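Local coordinates for protein PTHB1 (Homo sapiens, PDB 4YD8) that is a component of the BBSome, which is thought to act as a coat complex that sorts specific membrane proteins to primary cilia, at residues D42-G47 with G356-S361; L198-C203 with V264-E269; L155-S160 with L165-Q170; L97-L102 with C125-M130. All blocks are in the same frame, centred on the assembly; numbering follows the deposited sequence. Where two conformers were deposited one is given.

Interaction 1. Residues D42-G47 with G356-S361; sequences DKIIVG and GHLQCS
Ile44 and Leu358 meet between two neighbouring blades of the seven-bladed beta-propeller. Strand 43-47 belongs to the blade that starts with strand 29-32. Strand 357-361 belongs to the closing blade, where the N-terminal strand 8-17 lies beside it and joins the two ends of the propeller. The two segments run nearly antiparallel, at 162°, with axes 10.5 Å apart. The contact is therefore made by side chains alone. Ile44 uses both of its branches. Its CG2 lies anti to the backbone N and meets Leu358 CD2 tip to tip at 3.9 Å. Its other branch starts beside the backbone N (chi1 -56°) and is extended beyond CG1, which carries CD1 on toward Cys360. Leu358 turns CG away from its own backbone N (chi1 -179°), and both of its methyls, CD1 and CD2, come within 4.2 Å of Ile44 CG2. Its CD2 also meets Val46 CG2, again tip to tip, at 4.2 Å. All four residues are buried. Leu29 of the first blade touches both Ile44 and Val46, and Val350 of the closing blade touches Leu358. At the far end of the row, Ile44 CD1 rests 3.7 Å from Cys360 SG.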
loop_
_atom_site.group_PDB
_atom_site.type_symbol
_atom_site.label_atom_id
_atom_site.label_comp_id
_atom_site.label_asym_id
_atom_site.label_seq_id
_atom_site.Cartn_x
_atom_site.Cartn_y
_atom_site.Cartn_z
ATOM N N ASP A 42 12.353 7.573 -3.843
ATOM C CA ASP A 42 11.359 7.304 -2.808
ATOM C C ASP A 42 11.952 7.490 -1.419
ATOM O O ASP A 42 13.167 7.450 -1.240
ATOM C CB ASP A 42 10.793 5.885 -2.926
ATOM C CG ASP A 42 9.936 5.714 -4.153
ATOM O OD1 ASP A 42 9.202 6.678 -4.485
ATOM O OD2 ASP A 42 9.999 4.634 -4.779
ATOM N N LYS A 43 11.081 7.718 -0.449
ATOM C CA LYS A 43 11.454 7.610 0.955
ATOM C C LYS A 43 10.584 6.521 1.555
ATOM O O LYS A 43 9.514 6.241 1.027
ATOM C CB LYS A 43 11.255 8.924 1.708
ATOM C CG LYS A 43 12.316 9.968 1.390
ATOM C CD LYS A 43 12.047 10.628 0.059
ATOM C CE LYS A 43 13.270 11.388 -0.433
ATOM N NZ LYS A 43 13.006 11.878 -1.804
ATOM N N ILE A 44 11.046 5.908 2.640
ATOM C CA ILE A 44 10.246 4.901 3.332
ATOM C C ILE A 44 9.447 5.612 4.416
ATOM O O ILE A 44 10.028 6.300 5.267
ATOM C CB ILE A 44 11.110 3.812 3.972
ATOM C CG1 ILE A 44 12.023 3.150 2.938
ATOM C CG2 ILE A 44 10.254 2.755 4.654
ATOM C CD1 ILE A 44 13.048 2.257 3.589
ATOM N N ILE A 45 8.125 5.468 4.375
ATOM C CA ILE A 45 7.276 6.021 5.422
ATOM C C ILE A 45 6.621 4.873 6.160
ATOM O O ILE A 45 5.999 4.017 5.532
ATOM C CB ILE A 45 6.162 6.950 4.876
ATOM C CG1 ILE A 45 6.763 8.069 4.019
ATOM C CG2 ILE A 45 5.317 7.506 6.048
ATOM C CD1 ILE A 45 6.613 7.858 2.549
ATOM N N VAL A 46 6.784 4.841 7.480
ATOM C CA VAL A 46 6.168 3.793 8.281
ATOM C C VAL A 46 5.449 4.377 9.487
ATOM O O VAL A 46 6.033 5.159 10.245
ATOM C CB VAL A 46 7.201 2.750 8.789
ATOM C CG1 VAL A 46 6.487 1.646 9.583
ATOM C CG2 VAL A 46 7.956 2.118 7.632
ATOM N N GLY A 47 4.181 3.999 9.661
ATOM C CA GLY A 47 3.448 4.369 10.865
ATOM C C GLY A 47 3.252 3.136 11.731
ATOM O O GLY A 47 3.172 2.025 11.208
ATOM N N GLY A 356 8.265 -4.796 13.465
ATOM C CA GLY A 356 9.045 -3.614 13.151
ATOM C C GLY A 356 10.419 -3.829 12.558
ATOM O O GLY A 356 11.232 -2.911 12.561
ATOM N N HIS A 357 10.686 -5.022 12.039
ATOM C CA HIS A 357 11.918 -5.215 11.277
ATOM C C HIS A 357 11.709 -4.655 9.876
ATOM O O HIS A 357 10.810 -5.075 9.147
ATOM C CB HIS A 357 12.325 -6.686 11.232
ATOM C CG HIS A 357 12.725 -7.229 12.568
ATOM N ND1 HIS A 357 14.034 -7.245 13.004
ATOM C CD2 HIS A 357 11.986 -7.754 13.575
ATOM C CE1 HIS A 357 14.086 -7.770 14.215
ATOM N NE2 HIS A 357 12.857 -8.086 14.586
ATOM N N LEU A 358 12.533 -3.680 9.524
ATOM C CA LEU A 358 12.422 -2.995 8.247
ATOM C C LEU A 358 13.706 -3.218 7.465
ATOM O O LEU A 358 14.800 -2.921 7.964
ATOM C CB LEU A 358 12.163 -1.504 8.465
ATOM C CG LEU A 358 11.984 -0.605 7.235
ATOM C CD1 LEU A 358 10.723 -0.994 6.463
ATOM C CD2 LEU A 358 11.937 0.853 7.662
ATOM N N GLN A 359 13.595 -3.731 6.245
ATOM C CA GLN A 359 14.783 -4.125 5.483
ATOM C C GLN A 359 14.711 -3.742 4.007
ATOM O O GLN A 359 13.659 -3.905 3.362
ATOM C CB GLN A 359 15.006 -5.642 5.600
ATOM C CG GLN A 359 16.213 -6.159 4.775
ATOM C CD GLN A 359 16.566 -7.579 5.127
ATOM O OE1 GLN A 359 15.810 -8.503 4.833
ATOM N NE2 GLN A 359 17.720 -7.765 5.763
ATOM N N CYS A 360 15.824 -3.265 3.461
ATOM C CA CYS A 360 15.930 -3.011 2.021
ATOM C C CYS A 360 16.827 -4.057 1.399
ATOM O O CYS A 360 17.888 -4.373 1.950
ATOM C CB CYS A 360 16.516 -1.621 1.726
ATOM S SG CYS A 360 15.559 -0.245 2.372
ATOM N N SER A 361 16.420 -4.575 0.247
ATOM C CA SER A 361 17.236 -5.552 -0.467
ATOM C C SER A 361 17.129 -5.365 -1.976
ATOM O O SER A 361 16.237 -4.664 -2.472
ATOM C CB SER A 361 16.828 -6.974 -0.082
ATOM O OG SER A 361 15.462 -7.189 -0.359
#

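Interaction 2. Residues L198-C203 with V264-E269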
loop_
_atom_site.group_PDB
_atom_site.type_symbol
_atom_site.label_atom_id
_atom_site.label_comp_id
_atom_site.label_asym_id
_atom_site.label_seq_id
_atom_site.Cartn_x
_atom_site.Cartn_y
_atom_site.Cartn_z
ATOM N N LEU A 198 -13.344 -1.210 -5.107
ATOM C CA LEU A 198 -13.374 -2.668 -5.009
ATOM C C LEU A 198 -13.160 -3.096 -3.567
ATOM O O LEU A 198 -12.331 -2.528 -2.850
ATOM C CB LEU A 198 -12.301 -3.293 -5.929
ATOM C CG LEU A 198 -12.775 -3.316 -7.388
ATOM C CD1 LEU A 198 -12.651 -1.956 -8.085
ATOM C CD2 LEU A 198 -12.067 -4.366 -8.161
ATOM N N THR A 199 -13.923 -4.086 -3.127
ATOM C CA THR A 199 -13.669 -4.666 -1.829
ATOM C C THR A 199 -13.985 -6.157 -1.882
ATOM O O THR A 199 -14.398 -6.666 -2.925
ATOM C CB THR A 199 -14.483 -3.964 -0.720
ATOM O OG1 THR A 199 -14.038 -4.422 0.563
ATOM C CG2 THR A 199 -15.998 -4.236 -0.878
ATOM N N VAL A 200 -13.721 -6.864 -0.789
ATOM C CA VAL A 200 -14.145 -8.259 -0.677
ATOM C C VAL A 200 -14.906 -8.445 0.630
ATOM O O VAL A 200 -14.410 -8.084 1.697
ATOM C CB VAL A 200 -12.980 -9.243 -0.710
ATOM C CG1 VAL A 200 -13.506 -10.672 -0.910
ATOM C CG2 VAL A 200 -11.966 -8.859 -1.817
ATOM N N SER A 201 -16.097 -9.022 0.545
ATOM C CA SER A 201 -16.970 -9.135 1.709
ATOM C C SER A 201 -16.689 -10.395 2.513
ATOM O O SER A 201 -15.954 -11.277 2.071
ATOM C CB SER A 201 -18.442 -9.136 1.282
ATOM O OG SER A 201 -18.725 -10.315 0.549
ATOM N N SER A 202 -17.320 -10.501 3.679
ATOM C CA SER A 202 -17.144 -11.682 4.516
ATOM C C SER A 202 -17.733 -12.943 3.901
ATOM O O SER A 202 -17.303 -14.047 4.228
ATOM C CB SER A 202 -17.759 -11.450 5.898
ATOM O OG SER A 202 -17.051 -10.434 6.578
ATOM N N CYS A 203 -18.699 -12.800 3.004
ATOM C CA CYS A 203 -19.220 -13.993 2.350
ATOM C C CYS A 203 -18.463 -14.251 1.035
ATOM O O CYS A 203 -18.952 -14.937 0.133
ATOM C CB CYS A 203 -20.743 -13.886 2.133
ATOM S SG CYS A 203 -21.281 -12.513 1.106
ATOM N N VAL A 264 -7.190 -6.216 -11.659
ATOM C CA VAL A 264 -7.526 -6.278 -10.249
ATOM C C VAL A 264 -6.867 -7.496 -9.623
ATOM O O VAL A 264 -7.247 -8.620 -9.925
ATOM C CB VAL A 264 -9.048 -6.380 -10.038
ATOM C CG1 VAL A 264 -9.360 -6.468 -8.562
ATOM C CG2 VAL A 264 -9.751 -5.193 -10.690
ATOM N N PHE A 265 -5.868 -7.304 -8.772
ATOM C CA PHE A 265 -5.253 -8.480 -8.154
ATOM C C PHE A 265 -5.825 -8.693 -6.771
ATOM O O PHE A 265 -5.970 -7.734 -6.004
ATOM C CB PHE A 265 -3.739 -8.334 -8.096
ATOM C CG PHE A 265 -3.084 -8.490 -9.426
ATOM C CD1 PHE A 265 -3.020 -7.427 -10.310
ATOM C CD2 PHE A 265 -2.564 -9.709 -9.807
ATOM C CE1 PHE A 265 -2.414 -7.585 -11.552
ATOM C CE2 PHE A 265 -1.954 -9.860 -11.032
ATOM C CZ PHE A 265 -1.900 -8.805 -11.902
ATOM N N VAL A 266 -6.173 -9.947 -6.468
ATOM C CA VAL A 266 -6.680 -10.304 -5.154
ATOM C C VAL A 266 -5.810 -11.381 -4.522
ATOM O O VAL A 266 -5.552 -12.435 -5.119
ATOM C CB VAL A 266 -8.143 -10.789 -5.212
ATOM C CG1 VAL A 266 -8.648 -11.082 -3.791
ATOM C CG2 VAL A 266 -9.009 -9.717 -5.876
ATOM N N LEU A 267 -5.313 -11.081 -3.329
ATOM C CA LEU A 267 -4.592 -12.067 -2.541
ATOM C C LEU A 267 -5.551 -12.763 -1.589
ATOM O O LEU A 267 -5.972 -12.169 -0.602
ATOM C CB LEU A 267 -3.471 -11.421 -1.735
ATOM C CG LEU A 267 -2.605 -12.428 -0.956
ATOM C CD1 LEU A 267 -1.843 -13.348 -1.931
ATOM C CD2 LEU A 267 -1.628 -11.705 -0.016
ATOM N N GLY A 268 -5.884 -14.017 -1.879
ATOM C CA GLY A 268 -6.750 -14.786 -1.003
ATOM C C GLY A 268 -5.926 -15.599 -0.024
ATOM O O GLY A 268 -4.700 -15.648 -0.123
ATOM N N GLU A 269 -6.586 -16.240 0.930
ATOM C CA GLU A 269 -5.901 -17.102 1.884
ATOM C C GLU A 269 -5.337 -18.346 1.208
ATOM O O GLU A 269 -4.379 -18.943 1.694
ATOM C CB GLU A 269 -6.852 -17.514 3.020
ATOM C CG GLU A 269 -7.268 -16.371 3.934
ATOM C CD GLU A 269 -8.141 -16.831 5.092
ATOM O OE1 GLU A 269 -8.753 -17.916 4.993
ATOM O OE2 GLU A 269 -8.211 -16.110 6.106
#
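Leu198 faces Val264 and Val200 faces Val266, with CA atoms 8.6 Å and 8.9 Å apart. The two segments run in roughly the same direction and share no backbone hydrogen bond. This is face-to-face packing of two adjacent blades of the beta-propeller. Strand 196-200 is the second strand of its four-stranded sheet, and strand 263-268 is the second strand of the next one. Leu198 and Val200 on one strand, and Val264 and Val266 on the other, point into the seam, so the contact is made by two pairs of side chains. The residues between, Thr199 and Phe265, serve other surfaces. Thr199 OG1 is hydrogen-bonded to Pro187 O, and Phe265 packs on Phe294 and Pro296 of strand 291-298.

The pair Leu198 and Val264 is the closer one. The two side chains reach toward each other tip to tip. Leu198 places CG beside its backbone N (chi1 -79°) and sends CD2 toward the valine. Val264 has CG1 anti to its backbone N (chi1 179°), with CG2 on the other branch. Both methyls approach the leucine, so a single methyl of Leu198 is met by the whole forked end of Val264. The Val200 and Val266 pair is looser, with CG2 of Val200 4.5 Å from CG1 of Val266. Strand 249-255, the first of the sheet that holds Val264, lines the same seam: Ile254 touches Leu198, and Ala249 and Ile252 touch Val200. The tightest point is at Leu198 CD2, which lies 3.5 Å from Val264 CG1, closer than usual van der Waals contact.

Interaction 3. Residues L155-S160 with L165-Q170; sequences LICIQS and LMVFEQ
The ring of Phe168 is the main flat group where it meets strand 155-160. The carbonyl oxygen of Ile156 lies at its edge, near the ring plane. Ile158 CD1 approaches obliquely and comes to 3.7 Å from Phe168 CE1. The rings of His133 and Tyr173 also meet Phe168, with their planes inclined to it. The amide of Gln159 is held from outside the hairpin, where NE2 gives hydrogen bonds to Gly186 O and Asn141 OD1.

The segments form an antiparallel beta hairpin within one propeller blade. Ile156 and Phe168 are a hydrogen-bonded pair, and so are Ile158 and Met166. The bond from Phe168 N to Ile156 O is 2.8 Å long and almost straight (172°). Cys157 with Val167 and Gln159 with Leu165 are non-hydrogen-bonded pairs.

Side chains alternate between the two faces. Ile156, Ile158, Met166 and Phe168 share one face. Met166, a selenomethionine, is bent at its last torsion (chi3 -74°), which brings CE to 3.6 Å from Ile158 CG2 and also near Ser160 CB. On the other face Cys157 SG sits 3.8 Å from Leu165 CB. Leu165 crosses to Gln159 with CD2. At the open end of the hairpin, away from the turn, Leu155 CD1 lies alongside Glu169 CG at 3.6 Å.

Strands 139-145 and 172-178 flank the hairpin, with Leu155 hydrogen-bonded through its backbone to Gly145, a residue critical for protein stability, and helix 211-216 packs on Leu165, Val167 and Glu169.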
loop_
_atom_site.group_PDB
_atom_site.type_symbol
_atom_site.label_atom_id
_atom_site.label_comp_id
_atom_site.label_asym_id
_atom_site.label_seq_id
_atom_site.Cartn_x
_atom_site.Cartn_y
_atom_site.Cartn_z
ATOM N N LEU A 155 -8.648 12.202 -4.253
ATOM C CA LEU A 155 -9.666 12.199 -3.198
ATOM C C LEU A 155 -9.427 10.965 -2.341
ATOM O O LEU A 155 -8.721 10.062 -2.767
ATOM C CB LEU A 155 -11.064 12.190 -3.801
ATOM C CG LEU A 155 -11.367 13.305 -4.808
ATOM C CD1 LEU A 155 -12.871 13.459 -4.992
ATOM C CD2 LEU A 155 -10.730 14.615 -4.381
ATOM N N ILE A 156 -10.008 10.921 -1.147
ATOM C CA ILE A 156 -9.751 9.829 -0.219
ATOM C C ILE A 156 -11.082 9.198 0.174
ATOM O O ILE A 156 -12.078 9.899 0.364
ATOM C CB ILE A 156 -8.991 10.322 1.036
ATOM C CG1 ILE A 156 -7.518 10.622 0.692
ATOM C CG2 ILE A 156 -9.056 9.309 2.187
ATOM C CD1 ILE A 156 -6.813 11.408 1.770
ATOM N N CYS A 157 -11.097 7.874 0.236
ATOM C CA CYS A 157 -12.278 7.136 0.687
ATOM C C CYS A 157 -11.865 6.260 1.848
ATOM O O CYS A 157 -10.942 5.447 1.727
ATOM C CB CYS A 157 -12.858 6.284 -0.433
ATOM S SG CYS A 157 -14.231 5.219 0.148
ATOM N N ILE A 158 -12.532 6.436 2.983
ATOM C CA ILE A 158 -12.229 5.663 4.177
ATOM C C ILE A 158 -13.382 4.695 4.445
ATOM O O ILE A 158 -14.536 5.110 4.476
ATOM C CB ILE A 158 -12.025 6.582 5.412
ATOM C CG1 ILE A 158 -10.827 7.529 5.218
ATOM C CG2 ILE A 158 -11.850 5.761 6.689
ATOM C CD1 ILE A 158 -10.802 8.645 6.268
ATOM N N GLN A 159 -13.066 3.415 4.614
ATOM C CA GLN A 159 -14.063 2.444 5.040
ATOM C C GLN A 159 -14.110 2.381 6.562
ATOM O O GLN A 159 -13.075 2.159 7.202
ATOM C CB GLN A 159 -13.752 1.053 4.465
ATOM C CG GLN A 159 -14.794 -0.009 4.909
ATOM C CD GLN A 159 -14.484 -1.395 4.370
ATOM O OE1 GLN A 159 -15.382 -2.215 4.192
ATOM N NE2 GLN A 159 -13.203 -1.666 4.115
ATOM N N SER A 160 -15.302 2.559 7.150
ATOM C CA SER A 160 -15.437 2.466 8.592
ATOM C C SER A 160 -15.494 1.006 9.024
ATOM O O SER A 160 -15.726 0.121 8.202
ATOM C CB SER A 160 -16.700 3.195 9.072
ATOM O OG SER A 160 -17.862 2.485 8.677
ATOM N N LEU A 165 -18.591 3.705 3.472
ATOM C CA LEU A 165 -17.546 4.349 2.679
ATOM C C LEU A 165 -17.716 5.851 2.820
ATOM O O LEU A 165 -18.775 6.398 2.492
ATOM C CB LEU A 165 -17.613 3.932 1.213
ATOM C CG LEU A 165 -17.429 2.445 0.895
ATOM C CD1 LEU A 165 -17.331 2.273 -0.612
ATOM C CD2 LEU A 165 -16.188 1.878 1.582
HETATM N N MSE A 166 -16.675 6.498 3.334
HETATM C CA MSE A 166 -16.672 7.920 3.627
HETATM C C MSE A 166 -15.702 8.620 2.684
HETATM O O MSE A 166 -14.497 8.357 2.705
HETATM C CB MSE A 166 -16.302 8.156 5.103
HETATM C CG MSE A 166 -17.196 7.363 6.098
HETATM SE SE MSE A 166 -16.769 7.624 8.005
HETATM C CE MSE A 166 -15.094 6.563 8.075
ATOM N N VAL A 167 -16.247 9.484 1.834
ATOM C CA VAL A 167 -15.480 10.106 0.768
ATOM C C VAL A 167 -15.161 11.542 1.129
ATOM O O VAL A 167 -16.045 12.310 1.525
ATOM C CB VAL A 167 -16.241 10.055 -0.574
ATOM C CG1 VAL A 167 -15.495 10.831 -1.643
ATOM C CG2 VAL A 167 -16.465 8.606 -1.007
ATOM N N PHE A 168 -13.882 11.884 1.005
ATOM C CA PHE A 168 -13.387 13.218 1.300
ATOM C C PHE A 168 -12.782 13.843 0.055
ATOM O O PHE A 168 -11.896 13.264 -0.570
ATOM C CB PHE A 168 -12.341 13.168 2.420
ATOM C CG PHE A 168 -12.897 12.705 3.740
ATOM C CD1 PHE A 168 -13.005 11.351 4.026
ATOM C CD2 PHE A 168 -13.336 13.626 4.676
ATOM C CE1 PHE A 168 -13.541 10.926 5.235
ATOM C CE2 PHE A 168 -13.861 13.210 5.895
ATOM C CZ PHE A 168 -13.961 11.855 6.171
ATOM N N GLU A 169 -13.281 15.021 -0.306
ATOM C CA GLU A 169 -12.750 15.760 -1.434
ATOM C C GLU A 169 -11.688 16.711 -0.894
ATOM O O GLU A 169 -11.957 17.888 -0.652
ATOM C CB GLU A 169 -13.872 16.501 -2.172
ATOM C CG GLU A 169 -14.891 15.565 -2.813
ATOM C CD GLU A 169 -16.024 16.298 -3.519
ATOM O OE1 GLU A 169 -16.183 17.518 -3.300
ATOM O OE2 GLU A 169 -16.755 15.652 -4.297
ATOM N N GLN A 170 -10.497 16.162 -0.667
ATOM C CA GLN A 170 -9.381 16.890 -0.074
ATOM C C GLN A 170 -9.837 17.557 1.233
ATOM O O GLN A 170 -10.209 16.850 2.168
ATOM C CB GLN A 170 -8.800 17.873 -1.102
ATOM C CG GLN A 170 -8.324 17.090 -2.359
ATOM C CD GLN A 170 -7.699 17.946 -3.449
ATOM O OE1 GLN A 170 -8.287 18.926 -3.904
ATOM N NE2 GLN A 170 -6.502 17.550 -3.899
#

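Interaction 4. Residues L97-L102 with C125-M130; sequences LHLAVL and CQMKLM
This contact lies inside a single four-stranded blade of the beta-propeller, between its second strand, 98-102, and its outermost strand, 127-134. Strand 106-112 runs between them, so the two segments exchange no backbone hydrogen bonds. Their side chains reach past the middle strand instead. His98 and Leu99 follow each other on the strand and leave it on opposite faces. Each finds one partner on the outer strand, Met130 and Met127 respectively. Both partners are selenomethionine.

Leu99 and Met127 are one pair. Leu99 has CG anti to its backbone N (chi1 175°), and its CD2 comes 3.8 Å from Met127 SE. Met127 bends at chi3, crossing the leucine at a slant. Tyr110 of the middle strand touches Met127. Leu74 and Val76 of the preceding blade cover it too, so this side of the contact is also part of the packing between blades.

His98 and Met130 are the other pair, and they cross at about a right angle. The ring of His98 is tied back by ND1, which is hydrogen-bonded to Met96 O. Val91 and Ser111 also touch this side chain. Met130 is exposed and is bent at chi2 and chi3. Its selenium is 5.5 Å from the centre of the His98 ring and lies oblique to it, 68° off the ring normal. The nearer approach is made by carbon, with His98 CD2 3.9 Å from Met130 CG.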
loop_
_atom_site.group_PDB
_atom_site.type_symbol
_atom_site.label_atom_id
_atom_site.label_comp_id
_atom_site.label_asym_id
_atom_site.label_seq_id
_atom_site.Cartn_x
_atom_site.Cartn_y
_atom_site.Cartn_z
ATOM N N LEU A 97 2.845 16.027 -3.807
ATOM C CA LEU A 97 2.447 14.896 -2.974
ATOM C C LEU A 97 2.431 15.301 -1.504
ATOM O O LEU A 97 3.277 16.078 -1.045
ATOM C CB LEU A 97 3.386 13.696 -3.176
ATOM C CG LEU A 97 3.512 13.204 -4.622
ATOM C CD1 LEU A 97 4.547 12.065 -4.743
ATOM C CD2 LEU A 97 2.144 12.768 -5.129
ATOM N N HIS A 98 1.455 14.761 -0.781
ATOM C CA HIS A 98 1.317 14.942 0.658
ATOM C C HIS A 98 1.067 13.589 1.333
ATOM O O HIS A 98 0.688 12.624 0.680
ATOM C CB HIS A 98 0.166 15.897 0.991
ATOM C CG HIS A 98 0.450 17.317 0.635
ATOM N ND1 HIS A 98 0.420 17.782 -0.667
ATOM C CD2 HIS A 98 0.791 18.378 1.404
ATOM C CE1 HIS A 98 0.721 19.066 -0.677
ATOM N NE2 HIS A 98 0.959 19.455 0.565
ATOM N N LEU A 99 1.278 13.547 2.642
ATOM C CA LEU A 99 1.140 12.325 3.442
ATOM C C LEU A 99 -0.226 12.296 4.098
ATOM O O LEU A 99 -0.587 13.250 4.787
ATOM C CB LEU A 99 2.209 12.275 4.524
ATOM C CG LEU A 99 2.134 11.112 5.528
ATOM C CD1 LEU A 99 2.339 9.776 4.841
ATOM C CD2 LEU A 99 3.130 11.290 6.660
ATOM N N ALA A 100 -0.978 11.213 3.896
ATOM C CA ALA A 100 -2.217 11.017 4.660
ATOM C C ALA A 100 -1.945 9.967 5.728
ATOM O O ALA A 100 -1.370 8.919 5.447
ATOM C CB ALA A 100 -3.360 10.587 3.753
ATOM N N VAL A 101 -2.332 10.273 6.959
ATOM C CA VAL A 101 -2.199 9.345 8.065
ATOM C C VAL A 101 -3.601 9.044 8.566
ATOM O O VAL A 101 -4.331 9.955 8.969
ATOM C CB VAL A 101 -1.345 9.928 9.203
ATOM C CG1 VAL A 101 -1.224 8.930 10.361
ATOM C CG2 VAL A 101 0.053 10.334 8.665
ATOM N N LEU A 102 -3.975 7.776 8.520
ATOM C CA LEU A 102 -5.288 7.359 8.996
ATOM C C LEU A 102 -5.183 6.888 10.427
ATOM O O LEU A 102 -4.375 6.007 10.736
ATOM C CB LEU A 102 -5.847 6.245 8.109
ATOM C CG LEU A 102 -7.246 5.750 8.481
ATOM C CD1 LEU A 102 -8.262 6.895 8.355
ATOM C CD2 LEU A 102 -7.611 4.573 7.591
ATOM N N CYS A 125 13.861 17.319 8.259
ATOM C CA CYS A 125 12.832 17.972 7.476
ATOM C C CYS A 125 11.716 18.365 8.423
ATOM O O CYS A 125 11.749 18.016 9.602
ATOM C CB CYS A 125 12.301 17.049 6.381
ATOM S SG CYS A 125 11.554 15.497 7.010
ATOM N N GLN A 126 10.729 19.091 7.922
ATOM C CA GLN A 126 9.559 19.377 8.748
ATOM C C GLN A 126 8.361 18.637 8.178
ATOM O O GLN A 126 8.344 18.266 7.004
ATOM C CB GLN A 126 9.282 20.879 8.826
ATOM C CG GLN A 126 8.896 21.487 7.502
ATOM C CD GLN A 126 8.669 22.981 7.584
ATOM O OE1 GLN A 126 9.230 23.658 8.449
ATOM N NE2 GLN A 126 7.843 23.506 6.677
HETATM N N MSE A 127 7.377 18.388 9.034
HETATM C CA MSE A 127 6.119 17.799 8.628
HETATM C C MSE A 127 5.014 18.648 9.216
HETATM O O MSE A 127 4.850 18.673 10.427
HETATM C CB MSE A 127 6.009 16.360 9.119
HETATM C CG MSE A 127 4.787 15.645 8.606
HETATM SE SE MSE A 127 4.863 13.741 9.002
HETATM C CE MSE A 127 3.675 13.735 10.548
ATOM N N LYS A 128 4.281 19.369 8.374
ATOM C CA LYS A 128 3.278 20.311 8.860
ATOM C C LYS A 128 1.888 19.818 8.515
ATOM O O LYS A 128 1.642 19.383 7.388
ATOM C CB LYS A 128 3.476 21.702 8.249
ATOM C CG LYS A 128 4.891 22.248 8.288
ATOM C CD LYS A 128 5.439 22.321 9.695
ATOM C CE LYS A 128 4.833 23.450 10.487
ATOM N NZ LYS A 128 5.753 23.828 11.599
ATOM N N LEU A 129 0.970 19.918 9.468
ATOM C CA LEU A 129 -0.419 19.537 9.229
ATOM C C LEU A 129 -1.096 20.517 8.276
ATOM O O LEU A 129 -1.076 21.735 8.503
ATOM C CB LEU A 129 -1.187 19.481 10.552
ATOM C CG LEU A 129 -2.643 19.024 10.472
ATOM C CD1 LEU A 129 -2.721 17.540 10.185
ATOM C CD2 LEU A 129 -3.371 19.364 11.776
HETATM N N MSE A 130 -1.689 20.001 7.206
HETATM C CA MSE A 130 -2.432 20.857 6.272
HETATM C C MSE A 130 -3.891 20.921 6.684
HETATM O O MSE A 130 -4.484 21.995 6.729
HETATM C CB MSE A 130 -2.311 20.350 4.832
HETATM C CG MSE A 130 -0.886 20.309 4.298
HETATM SE SE MSE A 130 -0.107 22.084 4.258
HETATM C CE MSE A 130 -1.060 22.904 2.753
#

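From the N terminus, 42-47 comes first, but interaction 1 is completed only at 356-361, near the end of the propeller. It joins the first blade to the closing blade. The other three fall within this long loop, in series and without crossing. Interaction 4 closes across one blade, interaction 3 is a short hairpin in the next, and interaction 2 joins the two blades after that. Interaction 4 touches both flanking contacts: Ile45 CG2 packs on Leu99 CD1, and Leu102 CD1 on Ile158 CD1. Interactions 2 and 3 come within about 4 Å at nearest atoms without touching. The centres of interactions 1 and 2 lie about 25 Å apart, across the chain's centre.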